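Local structure of beta-N-acetylhexosaminidase (Arthrobacter aurescens, 3RCN) at residues Ala79-Val84 against Ser131-Pro136; Val147-Met152 against Asn455-His460; Ile238-Glu243 against Glu303-Pro308. The protein probably hydrolyses terminal non-reducing N-acetyl-D-hexosamine residues from N-acetyl-beta-D-hexosaminides, as a member of glycosyl hydrolase family 20. All blocks are in the same frame, centred on the assembly; numbering follows the deposited sequence.

Contact 1: Ala79-Val84 against Ser131-Pro136; sequences AYRLEV and SVEDKP
Y80 to E83 pair with D134 to S131 as antiparallel neighbours; the axes of strands 80-84 and 131-134 approach to 4.6 Å and run 175° apart. Y80-D134 and L82-V132 are the hydrogen-bonded pairs, R81-E133 and E83-S131 the non-hydrogen-bonded ones. L82 N donates to V132 O at 2.7 Å and V132 N to L82 O at 2.8 Å, with Y80 and D134 joined likewise.

On the face of Y80, L82, V132 and D134, the tyrosine CG sits between its backbone N and carbonyl carbon (chi1 71°), which swings the ring toward the other strand. D134 CB covers one ring face. Y80 OH is hydrogen-bonded to T104 OG1, and D134 OD2 makes only a weak bond with it, at 2.7 Å. L82 CB and V132 CB pack 4.2 Å apart, L82 also touching T104 and L108 of helix 95-109. On the other face, R81 CG lies alongside E133 CG at 3.4 Å while the guanidinium pairs with D72, and S131 OG bonds weakly to E83 OE1.

One face thus mixes apolar packing with buried polar groups of Y80 and D134; the other is polar and partly solvent-exposed. Beyond the sheet, D134 OD1 accepts from W483 of the catalytic domain and W15 N.

Contact 2: Val147-Met152 against Asn455-His460; sequences VARHFM and NIWSEH
H150 and S458 form the close-fitting part. H150 N donates to S458 OG at 3.0 Å, and the same hydroxyl bonds to D146 O. H150 ND1 donates to S458 O at 2.7 Å, nearly straight (168°) and within the imidazole plane, so the ring meets S458 O and E459 O with its edge, and H217 packs against it edge-to-face. With an alanine in place of H150, S458 O is likely to lose its imidazole donor and H217 its ring partner.

The side toward W457 and E459, both partly exposed, is looser, held by charge and van der Waals contact, though R149 itself is buried. R149 runs alongside E459, whose OE2 lies over one face of the guanidinium, 3.6 Å from NH1; the attraction is of charges alone. W457 CE3 comes to the guanidinium edge, the two planes turned 70° apart. The N-H groups of R149 serve D146 and Q180, and NH2 weakly a glycerol.

Both segments emerge from the C-terminal ends of adjacent parallel strands, the first and last of the alpha-beta barrel. The R149 side chain is about 6 Å from that of E316, the predicted proton donor, consistent with the sugar pocket of family 20 enzymes.

Contact 3: Ile238-Glu243 against Glu303-Pro308; sequences ITVIPE and EIFPSP
P242 turns its CB-CG-CD side onto one face of F305, and this CH-pi contact organises the arrangement. The proline CB stands 3.7 Å from the centroid of the F305 ring and only 1° off its normal, over the middle of the face, while P242 CG reaches F305 CG at 3.6 Å. The two side chains reach past one another from facing backbones. I304 CG2 covers the opposite face toward its rim, so the phenyl ring is sandwiched between the proline and the last turn of helix 288-304. V240 comes from another direction: its CG1, anti to the backbone N (chi1 177°), meets the ring edge at F305 CE2, 3.7 Å away, and the side chains cross at a slant. F305 thus lies between strand and helix side chains, also touching V230 of helix 223-235 and L176 of strand 171-178.

S307 makes the second half of the contact. Its OG, anti to the backbone N (chi1 168°), lies 3.5 Å from I241 CG1 and 3.7 Å from T239 CG2, but the hydroxyl's polar partner is W309 O. Between the two halves a water donates to V240 O at 2.8 Å and accepts from S307 N at 3.1 Å; it lies at the edge of the F305 ring, in its plane. R360 NH1 is hydrogen-bonded to the carbonyls of F305 and S307.

The contact packs the connection from helix 288-304 to strand 309-313, where S311 has a backbone hydrogen bond with P242, against strand 239-243 of the barrel. The joint is therefore mainly apolar: the segments share no direct hydrogen bond, and the polar link between them is water-mediated, the water satisfying a strand carbonyl and the S307 amide together.

In the fold
From the N terminus, contact 1 closes first: it brings strand 80-84 beside strand 125-134 after a loop holding strand 88-92 and helix 95-109, all within the mixed sheet of the N-terminal domain. The chain then enters the catalytic barrel, where contact 2 opens just after strand 140-146 and closes some 300 residues later at the end of strand 449-456, bringing together the barrel's first and last strands. Contact 3 opens and closes between those points, tying strand 239-243 to the exit of helix 288-304. Contacts 2 and 3 reach the same sheet, with nearest atoms about 5 Å apart, whereas the centres of contacts 1 and 2 are about 36 Å apart, in different domains.

Contact 1: Ala79-Val84 against Ser131-Pro136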
loop_
_atom_site.group_PDB
_atom_site.type_symbol
_atom_site.label_atom_id
_atom_site.label_comp_id
_atom_site.label_asym_id
_atom_site.label_seq_id
_atom_site.Cartn_x
_atom_site.Cartn_y
_atom_site.Cartn_z
ATOM N N ALA A 79 -21.608 -16.379 13.416
ATOM C CA ALA A 79 -21.670 -16.125 14.849
ATOM C C ALA A 79 -20.560 -16.872 15.596
ATOM O O ALA A 79 -20.114 -17.935 15.167
ATOM C CB ALA A 79 -23.053 -16.510 15.405
ATOM N N TYR A 80 -20.078 -16.292 16.686
ATOM C CA TYR A 80 -19.056 -16.954 17.481
ATOM C C TYR A 80 -19.229 -16.685 18.969
ATOM O O TYR A 80 -19.918 -15.754 19.381
ATOM C CB TYR A 80 -17.659 -16.494 17.053
ATOM C CG TYR A 80 -17.407 -15.078 17.464
ATOM C CD1 TYR A 80 -17.741 -14.028 16.619
ATOM C CD2 TYR A 80 -16.888 -14.783 18.713
ATOM C CE1 TYR A 80 -17.550 -12.725 16.993
ATOM C CE2 TYR A 80 -16.692 -13.472 19.099
ATOM C CZ TYR A 80 -17.019 -12.449 18.227
ATOM O OH TYR A 80 -16.834 -11.142 18.590
ATOM N N ARG A 81 -18.579 -17.518 19.765
ATOM C CA ARG A 81 -18.476 -17.310 21.193
ATOM C C ARG A 81 -16.983 -17.271 21.521
ATOM O O ARG A 81 -16.208 -18.059 20.972
ATOM C CB ARG A 81 -19.175 -18.454 21.923
ATOM C CG ARG A 81 -19.504 -18.168 23.368
ATOM C CD ARG A 81 -20.452 -19.225 23.919
ATOM N NE ARG A 81 -19.914 -20.574 23.748
ATOM C CZ ARG A 81 -20.439 -21.495 22.940
ATOM N NH1 ARG A 81 -21.531 -21.217 22.238
ATOM N NH2 ARG A 81 -19.879 -22.700 22.842
ATOM N N LEU A 82 -16.565 -16.347 22.382
ATOM C CA LEU A 82 -15.144 -16.246 22.741
ATOM C C LEU A 82 -14.911 -16.315 24.248
ATOM O O LEU A 82 -15.450 -15.526 25.027
ATOM C CB LEU A 82 -14.502 -14.995 22.128
ATOM C CG LEU A 82 -13.174 -14.478 22.688
ATOM C CD1 LEU A 82 -12.177 -15.590 22.885
ATOM C CD2 LEU A 82 -12.603 -13.431 21.760
ATOM N N GLU A 83 -14.088 -17.270 24.647
ATOM C CA GLU A 83 -13.919 -17.585 26.055
ATOM C C GLU A 83 -12.451 -17.545 26.470
ATOM O O GLU A 83 -11.607 -18.197 25.851
ATOM C CB GLU A 83 -14.514 -18.966 26.340
ATOM C CG GLU A 83 -14.493 -19.355 27.796
ATOM C CD GLU A 83 -15.286 -18.394 28.653
ATOM O OE1 GLU A 83 -16.342 -17.908 28.180
ATOM O OE2 GLU A 83 -14.841 -18.123 29.792
ATOM N N VAL A 84 -12.160 -16.779 27.521
ATOM C CA VAL A 84 -10.799 -16.647 28.047
ATOM C C VAL A 84 -10.666 -17.224 29.474
ATOM O O VAL A 84 -11.330 -16.792 30.415
ATOM C CB VAL A 84 -10.333 -15.187 28.000
ATOM C CG1 VAL A 84 -8.816 -15.116 27.917
ATOM C CG2 VAL A 84 -10.954 -14.490 26.804
ATOM N N SER A 131 -15.863 -13.344 28.581
ATOM C CA SER A 131 -16.756 -14.195 27.815
ATOM C C SER A 131 -17.496 -13.293 26.846
ATOM O O SER A 131 -18.113 -12.307 27.259
ATOM C CB SER A 131 -17.754 -14.892 28.737
ATOM O OG SER A 131 -17.134 -15.298 29.944
ATOM N N VAL A 132 -17.424 -13.617 25.559
ATOM C CA VAL A 132 -18.142 -12.858 24.539
ATOM C C VAL A 132 -19.039 -13.756 23.696
ATOM O O VAL A 132 -18.642 -14.846 23.297
ATOM C CB VAL A 132 -17.177 -12.123 23.596
ATOM C CG1 VAL A 132 -17.955 -11.208 22.647
ATOM C CG2 VAL A 132 -16.154 -11.344 24.382
ATOM N N GLU A 133 -20.249 -13.286 23.424
ATOM C CA GLU A 133 -21.143 -13.964 22.489
ATOM C C GLU A 133 -21.612 -12.976 21.433
ATOM O O GLU A 133 -22.124 -11.903 21.762
ATOM C CB GLU A 133 -22.332 -14.587 23.219
ATOM C CG GLU A 133 -21.970 -15.840 23.999
ATOM C CD GLU A 133 -23.090 -16.323 24.897
ATOM O OE1 GLU A 133 -24.261 -15.973 24.627
ATOM O OE2 GLU A 133 -22.793 -17.049 25.875
ATOM N N ASP A 134 -21.435 -13.342 20.165
ATOM C CA ASP A 134 -21.552 -12.372 19.089
ATOM C C ASP A 134 -22.139 -12.935 17.794
ATOM O O ASP A 134 -21.834 -14.062 17.401
ATOM C CB ASP A 134 -20.167 -11.792 18.803
ATOM C CG ASP A 134 -20.219 -10.337 18.400
ATOM O OD1 ASP A 134 -21.338 -9.801 18.252
ATOM O OD2 ASP A 134 -19.143 -9.732 18.229
ATOM N N LYS A 135 -22.989 -12.139 17.146
ATOM C CA LYS A 135 -23.508 -12.429 15.814
ATOM C C LYS A 135 -23.739 -11.121 15.051
ATOM O O LYS A 135 -23.832 -10.061 15.663
ATOM C CB LYS A 135 -24.795 -13.261 15.888
ATOM C CG LYS A 135 -26.083 -12.451 15.994
ATOM C CD LYS A 135 -26.303 -11.864 17.382
ATOM C CE LYS A 135 -27.566 -12.436 18.017
ATOM N NZ LYS A 135 -28.748 -12.361 17.093
ATOM N N PRO A 136 -23.778 -11.180 13.711
ATOM C CA PRO A 136 -24.145 -9.990 12.931
ATOM C C PRO A 136 -25.648 -9.664 12.967
ATOM O O PRO A 136 -26.472 -10.573 12.906
ATOM C CB PRO A 136 -23.723 -10.364 11.505
ATOM C CG PRO A 136 -23.818 -11.840 11.459
ATOM C CD PRO A 136 -23.458 -12.331 12.851
#

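Contact 2: Val147-Met152 against Asn455-His460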
loop_
_atom_site.group_PDB
_atom_site.type_symbol
_atom_site.label_atom_id
_atom_site.label_comp_id
_atom_site.label_asym_id
_atom_site.label_seq_id
_atom_site.Cartn_x
_atom_site.Cartn_y
_atom_site.Cartn_z
ATOM N N VAL A 147 -13.193 2.493 -8.093
ATOM C CA VAL A 147 -11.876 2.518 -8.707
ATOM C C VAL A 147 -11.914 2.972 -10.162
ATOM O O VAL A 147 -10.913 2.946 -10.869
ATOM C CB VAL A 147 -11.171 1.176 -8.572
ATOM C CG1 VAL A 147 -11.181 0.746 -7.119
ATOM C CG2 VAL A 147 -11.841 0.142 -9.460
ATOM N N ALA A 148 -13.096 3.311 -10.636
ATOM C CA ALA A 148 -13.237 3.764 -12.012
ATOM C C ALA A 148 -12.807 5.224 -12.124
ATOM O O ALA A 148 -12.122 5.606 -13.065
ATOM C CB ALA A 148 -14.680 3.578 -12.500
ATOM N N ARG A 149 -13.220 6.038 -11.160
ATOM C CA ARG A 149 -12.890 7.450 -11.197
ATOM C C ARG A 149 -11.397 7.684 -10.896
ATOM O O ARG A 149 -10.696 8.324 -11.677
ATOM C CB ARG A 149 -13.804 8.240 -10.270
ATOM C CG ARG A 149 -15.102 8.687 -10.917
ATOM C CD ARG A 149 -15.933 7.522 -11.487
ATOM N NE ARG A 149 -17.212 8.007 -12.002
ATOM C CZ ARG A 149 -18.335 8.075 -11.290
ATOM N NH1 ARG A 149 -18.356 7.668 -10.026
ATOM N NH2 ARG A 149 -19.442 8.551 -11.845
ATOM N N HIS A 150 -10.919 7.140 -9.783
ATOM C CA HIS A 150 -9.479 7.087 -9.509
ATOM C C HIS A 150 -8.998 5.670 -9.238
ATOM O O HIS A 150 -9.454 4.998 -8.298
ATOM C CB HIS A 150 -9.065 8.051 -8.397
ATOM C CG HIS A 150 -9.042 9.473 -8.849
ATOM N ND1 HIS A 150 -10.079 10.347 -8.606
ATOM C CD2 HIS A 150 -8.136 10.154 -9.593
ATOM C CE1 HIS A 150 -9.802 11.517 -9.162
ATOM N NE2 HIS A 150 -8.629 11.427 -9.765
ATOM N N PHE A 151 -8.091 5.222 -10.101
ATOM C CA PHE A 151 -7.538 3.890 -10.019
ATOM C C PHE A 151 -6.785 3.736 -8.709
ATOM O O PHE A 151 -5.934 4.562 -8.375
ATOM C CB PHE A 151 -6.595 3.650 -11.193
ATOM C CG PHE A 151 -5.842 2.370 -11.100
ATOM C CD1 PHE A 151 -6.481 1.158 -11.341
ATOM C CD2 PHE A 151 -4.493 2.370 -10.768
ATOM C CE1 PHE A 151 -5.796 -0.033 -11.256
ATOM C CE2 PHE A 151 -3.787 1.177 -10.678
ATOM C CZ PHE A 151 -4.439 -0.031 -10.921
HETATM N N MSE A 152 -7.112 2.690 -7.959
HETATM C CA MSE A 152 -6.385 2.408 -6.734
HETATM C C MSE A 152 -5.394 1.261 -6.955
HETATM O O MSE A 152 -5.776 0.158 -7.345
HETATM C CB MSE A 152 -7.330 2.097 -5.578
HETATM C CG MSE A 152 -6.574 1.833 -4.285
HETATM SE SE MSE A 152 -7.653 1.646 -2.670
HETATM C CE MSE A 152 -8.156 3.530 -2.453
ATOM N N ASN A 455 -21.185 3.773 0.385
ATOM C CA ASN A 455 -20.556 3.997 -0.917
ATOM C C ASN A 455 -19.515 5.110 -0.880
ATOM O O ASN A 455 -19.773 6.194 -0.358
ATOM C CB ASN A 455 -21.609 4.314 -1.989
ATOM C CG ASN A 455 -22.590 3.171 -2.201
ATOM O OD1 ASN A 455 -22.303 2.032 -1.860
ATOM N ND2 ASN A 455 -23.750 3.475 -2.774
ATOM N N ILE A 456 -18.337 4.831 -1.426
ATOM C CA ILE A 456 -17.296 5.838 -1.549
ATOM C C ILE A 456 -17.024 6.139 -3.029
ATOM O O ILE A 456 -16.328 5.380 -3.713
ATOM C CB ILE A 456 -16.009 5.283 -0.899
ATOM C CG1 ILE A 456 -16.346 4.667 0.467
ATOM C CG2 ILE A 456 -14.928 6.350 -0.793
ATOM C CD1 ILE A 456 -15.235 3.820 1.047
ATOM N N TRP A 457 -17.495 7.292 -3.500
ATOM C CA TRP A 457 -17.286 7.663 -4.895
ATOM C C TRP A 457 -16.000 8.459 -4.978
ATOM O O TRP A 457 -15.745 9.312 -4.140
ATOM C CB TRP A 457 -18.468 8.459 -5.431
ATOM C CG TRP A 457 -19.735 7.667 -5.366
ATOM C CD1 TRP A 457 -20.711 7.762 -4.420
ATOM C CD2 TRP A 457 -20.141 6.626 -6.259
ATOM N NE1 TRP A 457 -21.697 6.855 -4.671
ATOM C CE2 TRP A 457 -21.377 6.144 -5.801
ATOM C CE3 TRP A 457 -19.584 6.066 -7.415
ATOM C CZ2 TRP A 457 -22.077 5.128 -6.454
ATOM C CZ3 TRP A 457 -20.269 5.056 -8.063
ATOM C CH2 TRP A 457 -21.506 4.596 -7.580
ATOM N N SER A 458 -15.176 8.125 -5.961
ATOM C CA SER A 458 -13.779 8.561 -6.008
ATOM C C SER A 458 -13.437 9.792 -6.850
ATOM O O SER A 458 -12.258 10.067 -7.061
ATOM C CB SER A 458 -12.819 7.397 -6.279
ATOM O OG SER A 458 -12.913 6.940 -7.614
ATOM N N GLU A 459 -14.442 10.496 -7.368
ATOM C CA GLU A 459 -14.185 11.663 -8.215
ATOM C C GLU A 459 -13.115 12.557 -7.608
ATOM O O GLU A 459 -12.166 12.964 -8.282
ATOM C CB GLU A 459 -15.448 12.532 -8.372
ATOM C CG GLU A 459 -16.529 11.980 -9.269
ATOM C CD GLU A 459 -17.590 11.192 -8.506
ATOM O OE1 GLU A 459 -17.302 10.714 -7.385
ATOM O OE2 GLU A 459 -18.716 11.059 -9.029
ATOM N N HIS A 460 -13.298 12.889 -6.336
ATOM C CA HIS A 460 -12.391 13.796 -5.652
ATOM C C HIS A 460 -11.312 13.143 -4.786
ATOM O O HIS A 460 -10.467 13.841 -4.227
ATOM C CB HIS A 460 -13.214 14.796 -4.853
ATOM C CG HIS A 460 -14.319 15.397 -5.656
ATOM N ND1 HIS A 460 -14.100 15.990 -6.881
ATOM C CD2 HIS A 460 -15.650 15.464 -5.434
ATOM C CE1 HIS A 460 -15.248 16.423 -7.367
ATOM N NE2 HIS A 460 -16.205 16.110 -6.513
#

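Contact 3: Ile238-Glu243 against Glu303-Pro308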
loop_
_atom_site.group_PDB
_atom_site.type_symbol
_atom_site.label_atom_id
_atom_site.label_comp_id
_atom_site.label_asym_id
_atom_site.label_seq_id
_atom_site.Cartn_x
_atom_site.Cartn_y
_atom_site.Cartn_z
ATOM N N ILE A 238 -14.949 -11.914 2.737
ATOM C CA ILE A 238 -15.579 -10.805 2.071
ATOM C C ILE A 238 -15.950 -11.257 0.660
ATOM O O ILE A 238 -15.134 -11.857 -0.053
ATOM C CB ILE A 238 -14.640 -9.594 2.062
ATOM C CG1 ILE A 238 -14.377 -9.148 3.504
ATOM C CG2 ILE A 238 -15.213 -8.470 1.230
ATOM C CD1 ILE A 238 -13.187 -8.221 3.662
ATOM N N THR A 239 -17.198 -10.998 0.281
ATOM C CA THR A 239 -17.679 -11.308 -1.052
ATOM C C THR A 239 -17.389 -10.083 -1.916
ATOM O O THR A 239 -17.644 -8.952 -1.492
ATOM C CB THR A 239 -19.188 -11.640 -1.023
ATOM O OG1 THR A 239 -19.389 -12.877 -0.326
ATOM C CG2 THR A 239 -19.766 -11.759 -2.437
ATOM N N VAL A 240 -16.810 -10.297 -3.093
ATOM C CA VAL A 240 -16.541 -9.187 -4.003
ATOM C C VAL A 240 -17.567 -9.157 -5.139
ATOM O O VAL A 240 -17.558 -10.018 -6.025
ATOM C CB VAL A 240 -15.132 -9.272 -4.618
ATOM C CG1 VAL A 240 -14.932 -8.144 -5.610
ATOM C CG2 VAL A 240 -14.054 -9.206 -3.529
ATOM N N ILE A 241 -18.440 -8.156 -5.114
ATOM C CA ILE A 241 -19.424 -7.966 -6.171
ATOM C C ILE A 241 -18.907 -6.958 -7.194
ATOM O O ILE A 241 -18.789 -5.771 -6.903
ATOM C CB ILE A 241 -20.738 -7.451 -5.588
ATOM C CG1 ILE A 241 -21.412 -8.544 -4.753
ATOM C CG2 ILE A 241 -21.652 -6.932 -6.697
ATOM C CD1 ILE A 241 -22.518 -8.010 -3.843
ATOM N N PRO A 242 -18.557 -7.433 -8.391
ATOM C CA PRO A 242 -18.046 -6.519 -9.413
ATOM C C PRO A 242 -19.195 -5.790 -10.055
ATOM O O PRO A 242 -20.296 -6.323 -10.122
ATOM C CB PRO A 242 -17.403 -7.459 -10.421
ATOM C CG PRO A 242 -18.241 -8.721 -10.316
ATOM C CD PRO A 242 -18.662 -8.820 -8.873
ATOM N N GLU A 243 -18.950 -4.584 -10.534
ATOM C CA GLU A 243 -19.974 -3.866 -11.259
ATOM C C GLU A 243 -19.419 -3.420 -12.593
ATOM O O GLU A 243 -18.377 -2.765 -12.646
ATOM C CB GLU A 243 -20.468 -2.654 -10.473
ATOM C CG GLU A 243 -21.551 -1.861 -11.196
ATOM C CD GLU A 243 -21.948 -0.593 -10.460
ATOM O OE1 GLU A 243 -21.499 -0.400 -9.310
ATOM O OE2 GLU A 243 -22.702 0.223 -11.030
ATOM N N GLU A 303 -15.984 -15.792 -14.835
ATOM C CA GLU A 303 -14.835 -16.666 -14.634
ATOM C C GLU A 303 -13.931 -16.181 -13.472
ATOM O O GLU A 303 -13.421 -16.984 -12.689
ATOM C CB GLU A 303 -14.036 -16.770 -15.938
ATOM C CG GLU A 303 -12.928 -17.805 -15.912
ATOM C CD GLU A 303 -13.454 -19.205 -15.642
ATOM O OE1 GLU A 303 -14.577 -19.510 -16.106
ATOM O OE2 GLU A 303 -12.754 -19.994 -14.961
ATOM N N ILE A 304 -13.730 -14.868 -13.383
ATOM C CA ILE A 304 -12.906 -14.257 -12.339
ATOM C C ILE A 304 -13.567 -14.154 -10.955
ATOM O O ILE A 304 -12.966 -14.528 -9.948
ATOM C CB ILE A 304 -12.461 -12.834 -12.759
ATOM C CG1 ILE A 304 -11.809 -12.847 -14.152
ATOM C CG2 ILE A 304 -11.567 -12.228 -11.704
ATOM C CD1 ILE A 304 -10.699 -13.864 -14.293
ATOM N N PHE A 305 -14.792 -13.627 -10.922
ATOM C CA PHE A 305 -15.551 -13.391 -9.688
ATOM C C PHE A 305 -16.609 -14.469 -9.452
ATOM O O PHE A 305 -17.599 -14.546 -10.184
ATOM C CB PHE A 305 -16.277 -12.039 -9.754
ATOM C CG PHE A 305 -15.373 -10.873 -9.986
ATOM C CD1 PHE A 305 -15.002 -10.512 -11.271
ATOM C CD2 PHE A 305 -14.883 -10.137 -8.917
ATOM C CE1 PHE A 305 -14.152 -9.434 -11.484
ATOM C CE2 PHE A 305 -14.029 -9.063 -9.119
ATOM C CZ PHE A 305 -13.665 -8.699 -10.401
ATOM N N PRO A 306 -16.409 -15.292 -8.417
ATOM C CA PRO A 306 -17.320 -16.342 -7.941
ATOM C C PRO A 306 -18.641 -15.829 -7.345
ATOM O O PRO A 306 -19.561 -16.614 -7.178
ATOM C CB PRO A 306 -16.491 -17.059 -6.875
ATOM C CG PRO A 306 -15.534 -16.031 -6.401
ATOM C CD PRO A 306 -15.176 -15.239 -7.620
ATOM N N SER A 307 -18.726 -14.542 -7.034
ATOM C CA SER A 307 -19.881 -13.944 -6.354
ATOM C C SER A 307 -21.277 -14.276 -6.948
ATOM O O SER A 307 -21.489 -14.147 -8.155
ATOM C CB SER A 307 -19.697 -12.427 -6.362
ATOM O OG SER A 307 -20.879 -11.750 -5.979
ATOM N N PRO A 308 -22.239 -14.674 -6.092
ATOM C CA PRO A 308 -23.608 -14.980 -6.558
ATOM C C PRO A 308 -24.311 -13.779 -7.196
ATOM O O PRO A 308 -25.210 -13.987 -8.000
ATOM C CB PRO A 308 -24.351 -15.409 -5.280
ATOM C CG PRO A 308 -23.258 -15.732 -4.282
ATOM C CD PRO A 308 -22.086 -14.861 -4.638
HETATM O O HOH W 1 -16.449 -12.476 -6.645
#